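PDB 4ASH: NS6 protease from Murine norovirus 1, which cleaves the viral polyprotein as a trypsin-like cysteine protease of the calicivirus type, probably releasing the mature nonstructural proteins of the virus. Local coordinates for residues G19-G24 with Y60-A65; L134-G139 with G157-A162. The protein carries 1 engineered substitution. All blocks are in the same frame, centred on the assembly; numbering follows the deposited sequence.

Interaction 1. Residues G19-G24 with Y60-A65; sequences GFWVSG and YYFTSA
W21 and F62 supply the aromatic part of this contact. The six-membered ring of the indole reaches F62 through CH2 and CZ3, with W21 CH2 3.8 Å from F62 CE1 and W21 CZ3 4.0 Å from F62 CD1. That ring and the ring of F62 have centroids 5.7 Å apart and meet obliquely, planes inclined at 44°. In F62, CB is directed toward 19-24 and CG stands beside the backbone N (chi1 -63°), which carries the ring to the indole; the two side chains cross at about a right angle. F27 and F42 also meet the indole, while F49 meets F62, making an aromatic cluster packed on the N-terminal five-stranded sheet, with F42 and F49 from outside the strands of the pair.

The second kind of contact is made largely by backbone. Beyond the ends of their strands, the two segments draw together until A65 CA lies 3.4 Å from G24 O in a CA-H...O contact, and A65 CB packs 3.8 Å from the same G24 O. Nearby, H25 ND1 bonds F62 O, and R44 bonds the carbonyls of S64 and A65.

With oblique rings and one weak C-H donor, cohesion between these segments depends on shape and burial rather than directed polar bonds.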
loop_
_atom_site.group_PDB
_atom_site.type_symbol
_atom_site.label_atom_id
_atom_site.label_comp_id
_atom_site.label_asym_id
_atom_site.label_seq_id
_atom_site.Cartn_x
_atom_site.Cartn_y
_atom_site.Cartn_z
ATOM N N GLY A 19 1.227 2.160 -7.395
ATOM C CA GLY A 19 1.602 2.906 -6.200
ATOM C C GLY A 19 0.543 3.960 -5.923
ATOM O O GLY A 19 -0.424 4.097 -6.696
ATOM N N PHE A 20 0.731 4.717 -4.843
ATOM C CA PHE A 20 -0.292 5.625 -4.333
ATOM C C PHE A 20 0.336 6.919 -3.862
ATOM O O PHE A 20 1.302 6.901 -3.080
ATOM C CB PHE A 20 -1.013 4.969 -3.153
ATOM C CG PHE A 20 -2.149 5.785 -2.589
ATOM C CD1 PHE A 20 -3.330 5.938 -3.298
ATOM C CD2 PHE A 20 -2.040 6.396 -1.342
ATOM C CE1 PHE A 20 -4.383 6.663 -2.783
ATOM C CE2 PHE A 20 -3.090 7.128 -0.823
ATOM C CZ PHE A 20 -4.257 7.265 -1.530
ATOM N N TRP A 21 -0.204 8.043 -4.331
ATOM C CA TRP A 21 0.210 9.349 -3.821
ATOM C C TRP A 21 -0.445 9.671 -2.496
ATOM O O TRP A 21 -1.634 9.979 -2.438
ATOM C CB TRP A 21 -0.125 10.456 -4.835
ATOM C CG TRP A 21 0.693 10.360 -6.066
ATOM C CD1 TRP A 21 0.318 9.800 -7.257
ATOM C CD2 TRP A 21 2.048 10.790 -6.234
ATOM N NE1 TRP A 21 1.354 9.874 -8.160
ATOM C CE2 TRP A 21 2.431 10.471 -7.555
ATOM C CE3 TRP A 21 2.981 11.404 -5.391
ATOM C CZ2 TRP A 21 3.703 10.752 -8.058
ATOM C CZ3 TRP A 21 4.246 11.683 -5.890
ATOM C CH2 TRP A 21 4.598 11.354 -7.205
ATOM N N VAL A 22 0.339 9.588 -1.423
ATOM C CA VAL A 22 -0.140 9.974 -0.099
ATOM C C VAL A 22 -0.299 11.494 -0.043
ATOM O O VAL A 22 -1.188 12.017 0.634
ATOM C CB VAL A 22 0.839 9.514 0.988
ATOM C CG1 VAL A 22 0.352 9.940 2.387
ATOM C CG2 VAL A 22 0.980 8.006 0.934
ATOM N N SER A 23 0.565 12.196 -0.766
ATOM C CA SER A 23 0.489 13.647 -0.869
ATOM C C SER A 23 1.099 14.021 -2.189
ATOM O O SER A 23 1.520 13.154 -2.939
ATOM C CB SER A 23 1.304 14.312 0.238
ATOM O OG SER A 23 2.698 14.104 0.031
ATOM N N GLY A 24 1.182 15.310 -2.480
ATOM C CA GLY A 24 1.845 15.715 -3.699
ATOM C C GLY A 24 3.329 15.392 -3.722
ATOM O O GLY A 24 3.947 15.413 -4.801
ATOM N N TYR A 60 8.780 7.007 -1.616
ATOM C CA TYR A 60 9.541 8.033 -2.316
ATOM C C TYR A 60 9.094 9.389 -1.830
ATOM O O TYR A 60 7.893 9.648 -1.743
ATOM C CB TYR A 60 9.253 7.968 -3.816
ATOM C CG TYR A 60 9.695 6.701 -4.488
ATOM C CD1 TYR A 60 8.918 5.554 -4.418
ATOM C CD2 TYR A 60 10.858 6.663 -5.234
ATOM C CE1 TYR A 60 9.310 4.383 -5.054
ATOM C CE2 TYR A 60 11.257 5.497 -5.875
ATOM C CZ TYR A 60 10.478 4.363 -5.778
ATOM O OH TYR A 60 10.855 3.203 -6.429
ATOM N N TYR A 61 10.055 10.250 -1.507
ATOM C CA TYR A 61 9.748 11.624 -1.149
ATOM C C TYR A 61 10.383 12.597 -2.143
ATOM O O TYR A 61 11.599 12.582 -2.355
ATOM C CB TYR A 61 10.211 11.942 0.281
ATOM C CG TYR A 61 10.129 13.429 0.574
ATOM C CD1 TYR A 61 8.913 14.030 0.881
ATOM C CD2 TYR A 61 11.251 14.238 0.474
ATOM C CE1 TYR A 61 8.822 15.401 1.111
ATOM C CE2 TYR A 61 11.172 15.608 0.705
ATOM C CZ TYR A 61 9.957 16.180 1.024
ATOM O OH TYR A 61 9.881 17.535 1.264
ATOM N N PHE A 62 9.551 13.445 -2.738
ATOM C CA PHE A 62 9.996 14.406 -3.739
ATOM C C PHE A 62 10.064 15.792 -3.117
ATOM O O PHE A 62 9.071 16.288 -2.594
ATOM C CB PHE A 62 9.032 14.408 -4.935
ATOM C CG PHE A 62 8.983 13.100 -5.674
ATOM C CD1 PHE A 62 8.175 12.066 -5.223
ATOM C CD2 PHE A 62 9.748 12.902 -6.820
ATOM C CE1 PHE A 62 8.121 10.851 -5.892
ATOM C CE2 PHE A 62 9.705 11.693 -7.489
ATOM C CZ PHE A 62 8.896 10.666 -7.020
ATOM N N THR A 63 11.241 16.406 -3.175
ATOM C CA THR A 63 11.438 17.750 -2.635
ATOM C C THR A 63 10.425 18.744 -3.201
ATOM O O THR A 63 9.858 19.568 -2.468
ATOM C CB THR A 63 12.857 18.249 -2.931
ATOM O OG1 THR A 63 13.805 17.301 -2.424
ATOM C CG2 THR A 63 13.087 19.591 -2.257
ATOM N N SER A 64 10.235 18.693 -4.511
ATOM C CA SER A 64 9.233 19.510 -5.180
ATOM C C SER A 64 8.030 18.645 -5.491
ATOM O O SER A 64 8.187 17.524 -5.959
ATOM C CB SER A 64 9.783 20.085 -6.486
ATOM O OG SER A 64 10.874 20.948 -6.229
ATOM N N ALA A 65 6.830 19.157 -5.242
ATOM C CA ALA A 65 5.629 18.344 -5.444
ATOM C C ALA A 65 5.539 17.843 -6.881
ATOM O O ALA A 65 5.800 18.594 -7.837
ATOM C CB ALA A 65 4.392 19.127 -5.091
#

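Interaction 2. Residues L134-G139 with G157-A162; sequences LGTIPG and GVHVAA
T136 and H159 approach from opposite directions, the threonine from a loop and the histidine from strand 152-162, and the threonine methyl settles over one face of the imidazole. T136 CG2 lies 3.9 Å from the centroid of the H159 ring and 23° off its normal, a CH-pi contact displaced toward the rim. The branch point follows the methyl onto the same part of the ring, with T136 CB 3.5 Å from H159 NE2. With chi1 of T136 at 58°, OG1 sits between the backbone N and the carbonyl carbon, and the hydroxyl comes to 3.4 Å from H159 NE2. The same OG1 is 3.5 Å from A162 CB, which touches it from further along the strand.

H159 extends toward the loop because CG is anti to its backbone N (chi1 -175°). Its other nitrogen, ND1, is hydrogen-bonded to Y145 OH, a second-shell bond that restrains rotation of the ring and sets the direction in which NE2 faces. In the chymotrypsin-like fold of 3C-like viral proteases, a threonine and a histidine placed in this way line the S1 pocket, where the histidine recognises the P1 glutamine or glutamate; T136 and H159 probably do the same here. Both touch a neighbouring molecule in the crystal, consistent with the protease-product complex.

On the opposite face of the imidazole, A161 N stands 4.0 Å above the ring plane, again toward the rim. V160 and A161 both face I170 here, a classic beta bulge. On the loop side, R91 NH2 bonds G135 O and D140 OD2 accepts I137 N, so the backbone is tied down on either side of T136.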
loop_
_atom_site.group_PDB
_atom_site.type_symbol
_atom_site.label_atom_id
_atom_site.label_comp_id
_atom_site.label_asym_id
_atom_site.label_seq_id
_atom_site.Cartn_x
_atom_site.Cartn_y
_atom_site.Cartn_z
ATOM N N LEU A 134 -12.919 -13.002 -7.368
ATOM C CA LEU A 134 -13.267 -11.590 -7.272
ATOM C C LEU A 134 -12.432 -10.906 -6.196
ATOM O O LEU A 134 -12.894 -9.988 -5.513
ATOM C CB LEU A 134 -14.754 -11.429 -6.961
ATOM C CG LEU A 134 -15.695 -12.209 -7.879
ATOM C CD1 LEU A 134 -17.142 -11.998 -7.460
ATOM C CD2 LEU A 134 -15.481 -11.819 -9.338
ATOM N N GLY A 135 -11.200 -11.371 -6.039
ATOM C CA GLY A 135 -10.300 -10.792 -5.067
ATOM C C GLY A 135 -9.126 -10.140 -5.760
ATOM O O GLY A 135 -9.274 -9.593 -6.856
ATOM N N THR A 136 -7.965 -10.177 -5.119
ATOM C CA THR A 136 -6.755 -9.627 -5.711
ATOM C C THR A 136 -6.114 -10.672 -6.611
ATOM O O THR A 136 -6.321 -11.889 -6.432
ATOM C CB THR A 136 -5.738 -9.152 -4.652
ATOM O OG1 THR A 136 -5.394 -10.246 -3.790
ATOM C CG2 THR A 136 -6.326 -8.018 -3.819
ATOM N N ILE A 137 -5.369 -10.192 -7.599
ATOM C CA ILE A 137 -4.698 -11.054 -8.556
ATOM C C ILE A 137 -3.258 -10.615 -8.772
ATOM O O ILE A 137 -2.885 -9.503 -8.409
ATOM C CB ILE A 137 -5.419 -11.029 -9.915
ATOM C CG1 ILE A 137 -5.370 -9.618 -10.513
ATOM C CG2 ILE A 137 -6.850 -11.514 -9.766
ATOM C CD1 ILE A 137 -5.973 -9.529 -11.914
ATOM N N PRO A 138 -2.435 -11.487 -9.379
ATOM C CA PRO A 138 -1.091 -11.039 -9.754
ATOM C C PRO A 138 -1.172 -9.772 -10.584
ATOM O O PRO A 138 -1.897 -9.718 -11.593
ATOM C CB PRO A 138 -0.570 -12.192 -10.606
ATOM C CG PRO A 138 -1.247 -13.379 -10.033
ATOM C CD PRO A 138 -2.636 -12.916 -9.677
ATOM N N GLY A 139 -0.440 -8.755 -10.155
ATOM C CA GLY A 139 -0.434 -7.473 -10.827
ATOM C C GLY A 139 -0.990 -6.375 -9.936
ATOM O O GLY A 139 -0.769 -5.200 -10.220
ATOM N N GLY A 157 -1.343 1.060 4.331
ATOM C CA GLY A 157 -0.353 0.164 3.772
ATOM C C GLY A 157 -0.622 -0.084 2.303
ATOM O O GLY A 157 -1.544 0.500 1.728
ATOM N N VAL A 158 0.182 -0.955 1.700
ATOM C CA VAL A 158 0.008 -1.302 0.298
ATOM C C VAL A 158 -0.115 -2.811 0.104
ATOM O O VAL A 158 0.485 -3.605 0.833
ATOM C CB VAL A 158 1.158 -0.755 -0.584
ATOM C CG1 VAL A 158 1.195 0.784 -0.548
ATOM C CG2 VAL A 158 2.501 -1.317 -0.182
ATOM N N HIS A 159 -0.878 -3.209 -0.911
ATOM C CA HIS A 159 -1.074 -4.633 -1.156
ATOM C C HIS A 159 0.228 -5.304 -1.584
ATOM O O HIS A 159 0.942 -4.799 -2.454
ATOM C CB HIS A 159 -2.095 -4.822 -2.265
ATOM C CG HIS A 159 -2.434 -6.266 -2.484
ATOM N ND1 HIS A 159 -2.993 -7.024 -1.497
ATOM C CD2 HIS A 159 -2.223 -7.083 -3.545
ATOM C CE1 HIS A 159 -3.174 -8.263 -1.948
ATOM N NE2 HIS A 159 -2.696 -8.327 -3.173
ATOM N N VAL A 160 0.545 -6.460 -1.002
ATOM C CA VAL A 160 1.733 -7.169 -1.479
ATOM C C VAL A 160 1.542 -8.651 -1.815
ATOM O O VAL A 160 2.223 -9.167 -2.696
ATOM C CB VAL A 160 2.936 -7.007 -0.532
ATOM C CG1 VAL A 160 3.262 -5.528 -0.380
ATOM C CG2 VAL A 160 2.646 -7.666 0.837
ATOM N N ALA A 161 0.647 -9.325 -1.106
ATOM C CA ALA A 161 0.512 -10.786 -1.264
ATOM C C ALA A 161 -0.875 -11.318 -0.961
ATOM O O ALA A 161 -1.692 -10.656 -0.317
ATOM C CB ALA A 161 1.549 -11.507 -0.407
ATOM N N ALA A 162 -1.145 -12.528 -1.455
ATOM C CA ALA A 162 -2.410 -13.201 -1.198
ATOM C C ALA A 162 -2.219 -14.705 -1.323
ATOM O O ALA A 162 -1.212 -15.173 -1.859
ATOM C CB ALA A 162 -3.479 -12.717 -2.178
#

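Overall arrangement
Interaction 1 lies in the N-terminal sheet and interaction 2 in the C-terminal one, on opposite sides of the chain's centre. Their centres are 22 Å apart and they share no strand, although their nearest atoms come within about 5 Å. The first is largely buried, joining the ends of two strands that are not neighbours in their sheet, and the loops that follow them; its chemistry is about evenly split between an aromatic pair and backbone packing at the loop ends. The second is partly buried and sets a loop against side chains of strand 152-162, adding polar atoms to its apolar packing. Here the packing contact lies inside the N-terminal barrel, and the contact with polar groups lies at the probable S1 pocket.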